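Local coordinates for nickel ABC transporter (Nickel-binding protein) (Bacillus halodurans, PDB 3T66), which probably serves as the extracellular solute-binding component of an ABC importer, perhaps for nickel or peptides, at residues A[175-178]-A[184-187]; A[98-103]-A[108-113]; A[384-389]-A[395-400]. All blocks are in the same frame, centred on the assembly; numbering follows the deposited sequence.

Contact 1: residues A[175-178]-A[184-187]; sequences LVRY and GASK
Arg177 reaches from the end of strand 172-177 to Ser186 in the loop that leads on to strand 190-195. The two strands pair antiparallel, so residues 175-178 and 184-187 form the two sides of a beta-hairpin connection. This is part of a solute-binding protein of family 5, and the contact lies at its surface. The CB of Arg177 points toward the loop. CG is anti to the backbone N (chi1 154°), and this carries the chain across to the other side. CD does most of the touching: it lies 3.4 Å from Ser186 O and 4.4 Å from Ala185 CB. Both are van der Waals contacts; no hydrogen bond crosses. The chain bends at chi3, 72°, and so NE and the guanidinium turn away from Ala185. NE makes a salt bridge to Asp179, a residue seen to bind calcium in this protein. NH1 makes another to Asp189. The guanidinium thus has two acidic partners, which probably balance its charge. A calcium ion lies about 5 Å from the Arg177 side chain. Across the contact the tip has a looser neighbour, with NH1 4.1 Å from Lys187 O. Nearer the backbone, Ala185 CB rests 3.9 Å from Tyr178 O.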
loop_
_atom_site.group_PDB
_atom_site.type_symbol
_atom_site.label_atom_id
_atom_site.label_comp_id
_atom_site.label_asym_id
_atom_site.label_seq_id
_atom_site.Cartn_x
_atom_site.Cartn_y
_atom_site.Cartn_z
ATOM N N LEU A 175 13.362 2.366 23.606
ATOM C CA LEU A 175 12.339 1.416 23.963
ATOM C C LEU A 175 12.931 0.296 24.748
ATOM O O LEU A 175 14.047 -0.160 24.456
ATOM C CB LEU A 175 11.665 0.870 22.727
ATOM C CG LEU A 175 11.171 1.879 21.730
ATOM C CD1 LEU A 175 11.436 1.307 20.388
ATOM C CD2 LEU A 175 9.686 2.069 21.989
ATOM N N VAL A 176 12.156 -0.140 25.728
ATOM C CA VAL A 176 12.573 -1.114 26.706
ATOM C C VAL A 176 11.537 -2.226 26.567
ATOM O O VAL A 176 10.369 -1.928 26.327
ATOM C CB VAL A 176 12.591 -0.493 28.162
ATOM N N ARG A 177 11.973 -3.486 26.664
ATOM C CA ARG A 177 11.071 -4.646 26.550
ATOM C C ARG A 177 9.998 -4.503 27.581
ATOM O O ARG A 177 10.283 -4.100 28.711
ATOM C CB ARG A 177 11.796 -5.953 26.820
ATOM C CG ARG A 177 10.858 -7.027 27.311
ATOM C CD ARG A 177 11.550 -8.332 27.572
ATOM N NE ARG A 177 12.383 -8.252 28.775
ATOM C CZ ARG A 177 13.719 -8.207 28.798
ATOM N NH1 ARG A 177 14.435 -8.259 27.692
ATOM N NH2 ARG A 177 14.339 -8.135 29.961
ATOM N N TYR A 178 8.759 -4.797 27.177
ATOM C CA TYR A 178 7.639 -4.802 28.115
ATOM C C TYR A 178 7.373 -6.239 28.539
ATOM O O TYR A 178 7.112 -7.109 27.705
ATOM C CB TYR A 178 6.408 -4.153 27.529
ATOM C CG TYR A 178 5.164 -4.371 28.369
ATOM C CD1 TYR A 178 5.133 -4.042 29.736
ATOM C CD2 TYR A 178 4.006 -4.919 27.790
ATOM C CE1 TYR A 178 3.972 -4.249 30.491
ATOM C CE2 TYR A 178 2.870 -5.132 28.519
ATOM C CZ TYR A 178 2.842 -4.804 29.862
ATOM O OH TYR A 178 1.665 -5.035 30.551
ATOM N N GLY A 184 3.566 -12.428 24.123
ATOM C CA GLY A 184 4.811 -13.119 24.415
ATOM C C GLY A 184 5.959 -12.159 24.246
ATOM O O GLY A 184 6.122 -11.555 23.198
ATOM N N ALA A 185 6.732 -12.030 25.304
ATOM C CA ALA A 185 7.630 -10.964 25.482
ATOM C C ALA A 185 8.860 -11.130 24.589
ATOM O O ALA A 185 9.281 -12.228 24.330
ATOM C CB ALA A 185 7.980 -10.842 26.980
ATOM N N SER A 186 9.385 -10.013 24.080
ATOM C CA SER A 186 10.547 -9.986 23.213
ATOM C C SER A 186 11.665 -10.658 23.925
ATOM O O SER A 186 11.635 -10.699 25.118
ATOM C CB SER A 186 10.950 -8.539 23.009
ATOM O OG SER A 186 11.823 -8.430 21.896
ATOM N N LYS A 187 12.666 -11.176 23.239
ATOM C CA LYS A 187 13.882 -11.558 23.967
ATOM C C LYS A 187 14.885 -10.430 23.969
ATOM O O LYS A 187 15.947 -10.530 24.566
ATOM C CB LYS A 187 14.524 -12.798 23.400
ATOM C CG LYS A 187 13.668 -13.995 23.576
ATOM C CD LYS A 187 14.428 -15.193 23.157
ATOM C CE LYS A 187 13.461 -16.321 23.017
ATOM N NZ LYS A 187 14.146 -17.652 23.008
#

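Contact 2: residues A[98-103]-A[108-113]; sequences RALDES and NALKID
Leu100 packs on Leu110 and Ile112 where helix 89-100 turns into helix 104-110 and the chain then enters strand 112-118. Two consecutive helices joined by a short turn lead into an edge strand. That strand is outermost, within this chain, in a four-stranded antiparallel sheet.

The contact between the segments is apolar. Leu100 has CG anti to the carbonyl carbon (chi1 -61°), and its two methyls spread over different partners. CD2 meets Leu110, at 4.1 Å from its CB and at the same separation from its CD1. The two leucine side chains cross obliquely, one methyl of Leu100 lying against the base and one branch of Leu110. CD1 takes the other neighbour and lies 4.3 Å from Ile112 CB. Leu100 therefore bridges the end of the second helix and the start of the strand. Beyond this pair of segments, Leu110 also touches Glu136 and Ile112 touches Phe133, both in loops.

Backbone and capping bonds shape the turns. Ser103 N hydrogen-bonds to Ala99 O at 3.3 Å. Ser103 is the N-cap of helix 104-110, and its OG makes a weak hydrogen bond to Ile106 N. At the other end Lys111 is the first residue to leave helical angles. Its positive phi, 55°, lets the chain swing from helix into strand, while its own CB points away from the first helix.

Arg98 and Glu102 take no part in the contact across the segments. Arg98 is engaged with Asp27 through a salt bridge and with Phe152 through a cation-pi interaction. Its link to Glu102 within the segment is a long salt bridge, with Arg98 NE 3.9 Å from Glu102 OE1.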
loop_
_atom_site.group_PDB
_atom_site.type_symbol
_atom_site.label_atom_id
_atom_site.label_comp_id
_atom_site.label_asym_id
_atom_site.label_seq_id
_atom_site.Cartn_x
_atom_site.Cartn_y
_atom_site.Cartn_z
ATOM N N ARG A 98 -11.065 9.329 21.662
ATOM C CA ARG A 98 -10.013 10.283 21.704
ATOM C C ARG A 98 -9.512 10.412 20.292
ATOM O O ARG A 98 -9.049 11.482 19.886
ATOM C CB ARG A 98 -8.916 9.806 22.631
ATOM C CG ARG A 98 -7.850 10.823 22.923
ATOM C CD ARG A 98 -6.838 10.827 21.849
ATOM N NE ARG A 98 -5.838 11.878 22.005
ATOM C CZ ARG A 98 -4.561 11.787 21.610
ATOM N NH1 ARG A 98 -3.763 12.807 21.786
ATOM N NH2 ARG A 98 -4.064 10.684 21.049
ATOM N N ALA A 99 -9.623 9.348 19.509
ATOM C CA ALA A 99 -9.041 9.405 18.171
ATOM C C ALA A 99 -9.943 10.127 17.179
ATOM O O ALA A 99 -9.454 10.798 16.264
ATOM C CB ALA A 99 -8.689 8.016 17.663
ATOM N N LEU A 100 -11.258 9.970 17.337
ATOM C CA LEU A 100 -12.177 10.671 16.465
ATOM C C LEU A 100 -12.206 12.172 16.780
ATOM O O LEU A 100 -12.417 12.981 15.871
ATOM C CB LEU A 100 -13.567 10.058 16.523
ATOM C CG LEU A 100 -13.682 8.583 16.097
ATOM C CD1 LEU A 100 -14.760 7.829 16.883
ATOM C CD2 LEU A 100 -13.898 8.425 14.577
ATOM N N ASP A 101 -11.967 12.568 18.031
ATOM C CA ASP A 101 -12.084 13.986 18.360
ATOM C C ASP A 101 -10.811 14.704 18.139
ATOM O O ASP A 101 -10.761 15.896 18.362
ATOM C CB ASP A 101 -12.593 14.235 19.785
ATOM C CG ASP A 101 -14.115 13.933 19.916
ATOM O OD1 ASP A 101 -14.471 12.765 20.281
ATOM O OD2 ASP A 101 -14.950 14.845 19.599
ATOM N N GLU A 102 -9.793 13.984 17.683
ATOM C CA GLU A 102 -8.455 14.544 17.516
ATOM C C GLU A 102 -7.983 14.598 16.044
ATOM O O GLU A 102 -7.156 15.436 15.682
ATOM C CB GLU A 102 -7.450 13.763 18.380
ATOM C CG GLU A 102 -6.329 14.611 19.028
ATOM C CD GLU A 102 -6.832 15.579 20.135
ATOM O OE1 GLU A 102 -7.645 15.173 21.016
ATOM O OE2 GLU A 102 -6.396 16.755 20.124
ATOM N N SER A 103 -8.509 13.727 15.189
ATOM C CA SER A 103 -8.143 13.757 13.781
ATOM C C SER A 103 -9.342 13.721 12.865
ATOM O O SER A 103 -10.176 12.808 12.897
ATOM C CB SER A 103 -7.165 12.630 13.446
ATOM O OG SER A 103 -6.900 12.537 12.055
ATOM N N ASN A 108 -13.616 11.149 9.610
ATOM C CA ASN A 108 -14.334 11.076 8.355
ATOM C C ASN A 108 -14.213 9.751 7.657
ATOM O O ASN A 108 -14.926 9.500 6.694
ATOM C CB ASN A 108 -13.876 12.163 7.416
ATOM C CG ASN A 108 -14.416 13.531 7.790
ATOM O OD1 ASN A 108 -15.261 13.687 8.671
ATOM N ND2 ASN A 108 -13.926 14.546 7.092
ATOM N N ALA A 109 -13.299 8.907 8.127
ATOM C CA ALA A 109 -12.977 7.625 7.472
ATOM C C ALA A 109 -13.642 6.472 8.194
ATOM O O ALA A 109 -14.013 5.471 7.568
ATOM C CB ALA A 109 -11.484 7.400 7.460
ATOM N N LEU A 110 -13.782 6.595 9.517
ATOM C CA LEU A 110 -14.319 5.499 10.266
ATOM C C LEU A 110 -15.813 5.491 10.183
ATOM O O LEU A 110 -16.403 4.428 10.248
ATOM C CB LEU A 110 -13.817 5.534 11.680
ATOM C CG LEU A 110 -12.332 5.227 11.860
ATOM C CD1 LEU A 110 -12.072 4.959 13.350
ATOM C CD2 LEU A 110 -11.805 4.051 10.983
ATOM N N LYS A 111 -16.410 6.667 9.981
ATOM C CA LYS A 111 -17.873 6.841 9.930
ATOM C C LYS A 111 -18.625 6.311 11.164
ATOM O O LYS A 111 -19.693 5.729 11.078
ATOM C CB LYS A 111 -18.483 6.334 8.598
ATOM N N ILE A 112 -18.155 6.597 12.348
ATOM C CA ILE A 112 -18.829 6.059 13.498
ATOM C C ILE A 112 -19.904 6.916 14.125
ATOM O O ILE A 112 -19.626 7.959 14.640
ATOM C CB ILE A 112 -17.805 5.846 14.567
ATOM C CG1 ILE A 112 -16.614 5.123 13.980
ATOM C CG2 ILE A 112 -18.388 5.100 15.680
ATOM C CD1 ILE A 112 -16.201 3.977 14.733
ATOM N N ASP A 113 -21.150 6.504 14.043
ATOM C CA ASP A 113 -22.194 7.153 14.797
ATOM C C ASP A 113 -22.180 7.002 16.298
ATOM O O ASP A 113 -22.328 7.948 17.011
ATOM C CB ASP A 113 -23.544 6.701 14.303
ATOM C CG ASP A 113 -24.566 7.764 14.409
ATOM O OD1 ASP A 113 -24.956 8.101 15.522
ATOM O OD2 ASP A 113 -24.994 8.274 13.373
#

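Contact 3: residues A[384-389]-A[395-400]; sequences YSNVTS and GYYLNA
A strand-to-helix connection in the interior of the solute-binding fold brings the end of strand 381-387 and the residue after it against the start of helix 395-402. Tyr397 is the helix residue that fills the angle between them, and Thr388 is its main partner. The CB of Thr388 sits over one face of the Tyr397 ring, 4.0 Å from the centroid and 9° off the normal. This is a CH-pi contact almost straight above the ring centre. The side chains lie side by side and point the same way, so Thr388 CG2 continues along the ring to 4.1 Å from Tyr397 CE1. At the base, Thr388 O lies near Tyr397 CB. The ring comes to this place because its CG is anti to the backbone N (chi1 162°), which sends it off the helix toward the strand. Asn386 is a second neighbour, near CE1. Its side chain crosses that of Tyr397 at about a right angle, with amide and ring planes 54° apart.

The polar ends are used outside the two segments. Thr388 OG1 hydrogen-bonds to Pro286 O, and Tyr397 OH to Tyr402 OH. Thr388 thus shows the ring its carbon side. A serine in place of Tyr397 would probably leave Thr388 CB and CG2 without the face they pack on, and Tyr402 OH without this hydroxyl partner. No hydrogen bond joins the two segments. The contact therefore rests on the fit of an aromatic face against a threonine, with the hydroxyls of both residues bonded to other parts of the chain.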
loop_
_atom_site.group_PDB
_atom_site.type_symbol
_atom_site.label_atom_id
_atom_site.label_comp_id
_atom_site.label_asym_id
_atom_site.label_seq_id
_atom_site.Cartn_x
_atom_site.Cartn_y
_atom_site.Cartn_z
ATOM N N TYR A 384 1.013 6.409 -14.406
ATOM C CA TYR A 384 0.373 6.683 -13.089
ATOM C C TYR A 384 0.769 5.679 -12.022
ATOM O O TYR A 384 1.586 4.787 -12.288
ATOM C CB TYR A 384 -1.130 6.596 -13.214
ATOM C CG TYR A 384 -1.923 7.362 -12.186
ATOM C CD1 TYR A 384 -1.587 8.653 -11.841
ATOM C CD2 TYR A 384 -3.058 6.808 -11.608
ATOM C CE1 TYR A 384 -2.352 9.384 -10.923
ATOM C CE2 TYR A 384 -3.843 7.529 -10.688
ATOM C CZ TYR A 384 -3.479 8.822 -10.353
ATOM O OH TYR A 384 -4.237 9.555 -9.459
ATOM N N SER A 385 0.159 5.798 -10.834
ATOM C CA SER A 385 0.511 4.957 -9.663
ATOM C C SER A 385 -0.562 4.970 -8.585
ATOM O O SER A 385 -0.999 6.018 -8.205
ATOM C CB SER A 385 1.843 5.447 -9.061
ATOM O OG SER A 385 2.354 4.595 -8.052
ATOM N N ASN A 386 -0.971 3.812 -8.082
ATOM C CA ASN A 386 -1.933 3.754 -6.963
ATOM C C ASN A 386 -1.528 2.726 -5.943
ATOM O O ASN A 386 -0.850 1.742 -6.276
ATOM C CB ASN A 386 -3.301 3.282 -7.429
ATOM C CG ASN A 386 -3.656 3.742 -8.830
ATOM O OD1 ASN A 386 -4.166 4.858 -9.003
ATOM N ND2 ASN A 386 -3.440 2.857 -9.840
ATOM N N VAL A 387 -1.965 2.916 -4.699
ATOM C CA VAL A 387 -1.995 1.783 -3.749
ATOM C C VAL A 387 -3.389 1.209 -3.883
ATOM O O VAL A 387 -4.361 1.918 -3.647
ATOM C CB VAL A 387 -1.829 2.180 -2.306
ATOM C CG1 VAL A 387 -1.394 0.988 -1.550
ATOM C CG2 VAL A 387 -0.819 3.258 -2.164
ATOM N N THR A 388 -3.484 -0.064 -4.270
ATOM C CA THR A 388 -4.754 -0.622 -4.751
ATOM C C THR A 388 -5.515 -1.387 -3.650
ATOM O O THR A 388 -6.741 -1.602 -3.750
ATOM C CB THR A 388 -4.528 -1.529 -5.959
ATOM O OG1 THR A 388 -3.815 -2.671 -5.534
ATOM C CG2 THR A 388 -3.698 -0.860 -6.962
ATOM N N SER A 389 -4.786 -1.787 -2.609
ATOM C CA SER A 389 -5.346 -2.614 -1.561
ATOM C C SER A 389 -4.683 -2.237 -0.235
ATOM O O SER A 389 -3.894 -3.009 0.350
ATOM C CB SER A 389 -5.125 -4.062 -1.901
ATOM O OG SER A 389 -3.761 -4.270 -2.180
ATOM N N GLY A 395 -12.045 -2.506 -2.239
ATOM C CA GLY A 395 -13.319 -1.803 -2.516
ATOM C C GLY A 395 -13.254 -0.308 -2.825
ATOM O O GLY A 395 -13.938 0.164 -3.730
ATOM N N TYR A 396 -12.437 0.437 -2.069
ATOM C CA TYR A 396 -12.238 1.839 -2.346
ATOM C C TYR A 396 -11.573 1.995 -3.691
ATOM O O TYR A 396 -12.027 2.778 -4.512
ATOM C CB TYR A 396 -11.445 2.597 -1.274
ATOM C CG TYR A 396 -11.210 4.040 -1.720
ATOM C CD1 TYR A 396 -12.145 5.068 -1.429
ATOM C CD2 TYR A 396 -10.085 4.364 -2.523
ATOM C CE1 TYR A 396 -11.946 6.370 -1.882
ATOM C CE2 TYR A 396 -9.876 5.653 -2.992
ATOM C CZ TYR A 396 -10.799 6.648 -2.666
ATOM O OH TYR A 396 -10.540 7.906 -3.160
ATOM N N TYR A 397 -10.500 1.269 -3.940
ATOM C CA TYR A 397 -9.786 1.486 -5.199
ATOM C C TYR A 397 -10.692 1.284 -6.407
ATOM O O TYR A 397 -10.722 2.092 -7.363
ATOM C CB TYR A 397 -8.633 0.515 -5.291
ATOM C CG TYR A 397 -8.110 0.362 -6.666
ATOM C CD1 TYR A 397 -7.408 1.398 -7.275
ATOM C CD2 TYR A 397 -8.301 -0.834 -7.373
ATOM C CE1 TYR A 397 -6.868 1.263 -8.559
ATOM C CE2 TYR A 397 -7.790 -0.998 -8.683
ATOM C CZ TYR A 397 -7.051 0.061 -9.274
ATOM O OH TYR A 397 -6.517 -0.072 -10.557
ATOM N N LEU A 398 -11.418 0.178 -6.362
ATOM C CA LEU A 398 -12.112 -0.271 -7.529
ATOM C C LEU A 398 -13.199 0.696 -7.760
ATOM O O LEU A 398 -13.332 1.237 -8.849
ATOM C CB LEU A 398 -12.701 -1.645 -7.327
ATOM C CG LEU A 398 -11.695 -2.760 -7.465
ATOM C CD1 LEU A 398 -12.329 -4.036 -6.973
ATOM C CD2 LEU A 398 -11.233 -2.888 -8.873
ATOM N N ASN A 399 -13.981 0.940 -6.729
ATOM C CA ASN A 399 -15.028 1.893 -6.885
ATOM C C ASN A 399 -14.487 3.236 -7.405
ATOM O O ASN A 399 -15.011 3.797 -8.389
ATOM C CB ASN A 399 -15.792 2.077 -5.598
ATOM C CG ASN A 399 -17.128 2.701 -5.840
ATOM O OD1 ASN A 399 -18.121 2.008 -6.116
ATOM N ND2 ASN A 399 -17.171 4.024 -5.772
ATOM N N ALA A 400 -13.414 3.721 -6.789
ATOM C CA ALA A 400 -12.884 5.010 -7.148
ATOM C C ALA A 400 -12.447 5.051 -8.611
ATOM O O ALA A 400 -12.630 6.064 -9.300
ATOM C CB ALA A 400 -11.757 5.382 -6.251
#

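Contact 3 is buried, contact 2 is partly buried, and contact 1 lies at the surface, its centre about 28 Å from the centre of the chain. None touches another: contacts 2 and 3 come nearest, at about 9 Å between nearest atoms. They follow one another along the chain in the order 2, 1, 3, and no helix or strand is shared between them. Each joins segments close in sequence, but the chemistry differs. The surface hairpin pairs an aliphatic stem with an arginine tip fixed by acids. The helix-to-helix turn relies on branched aliphatic carbons. The interior strand-to-helix turn depends on an aromatic face. No hydrogen bond crosses any of the three.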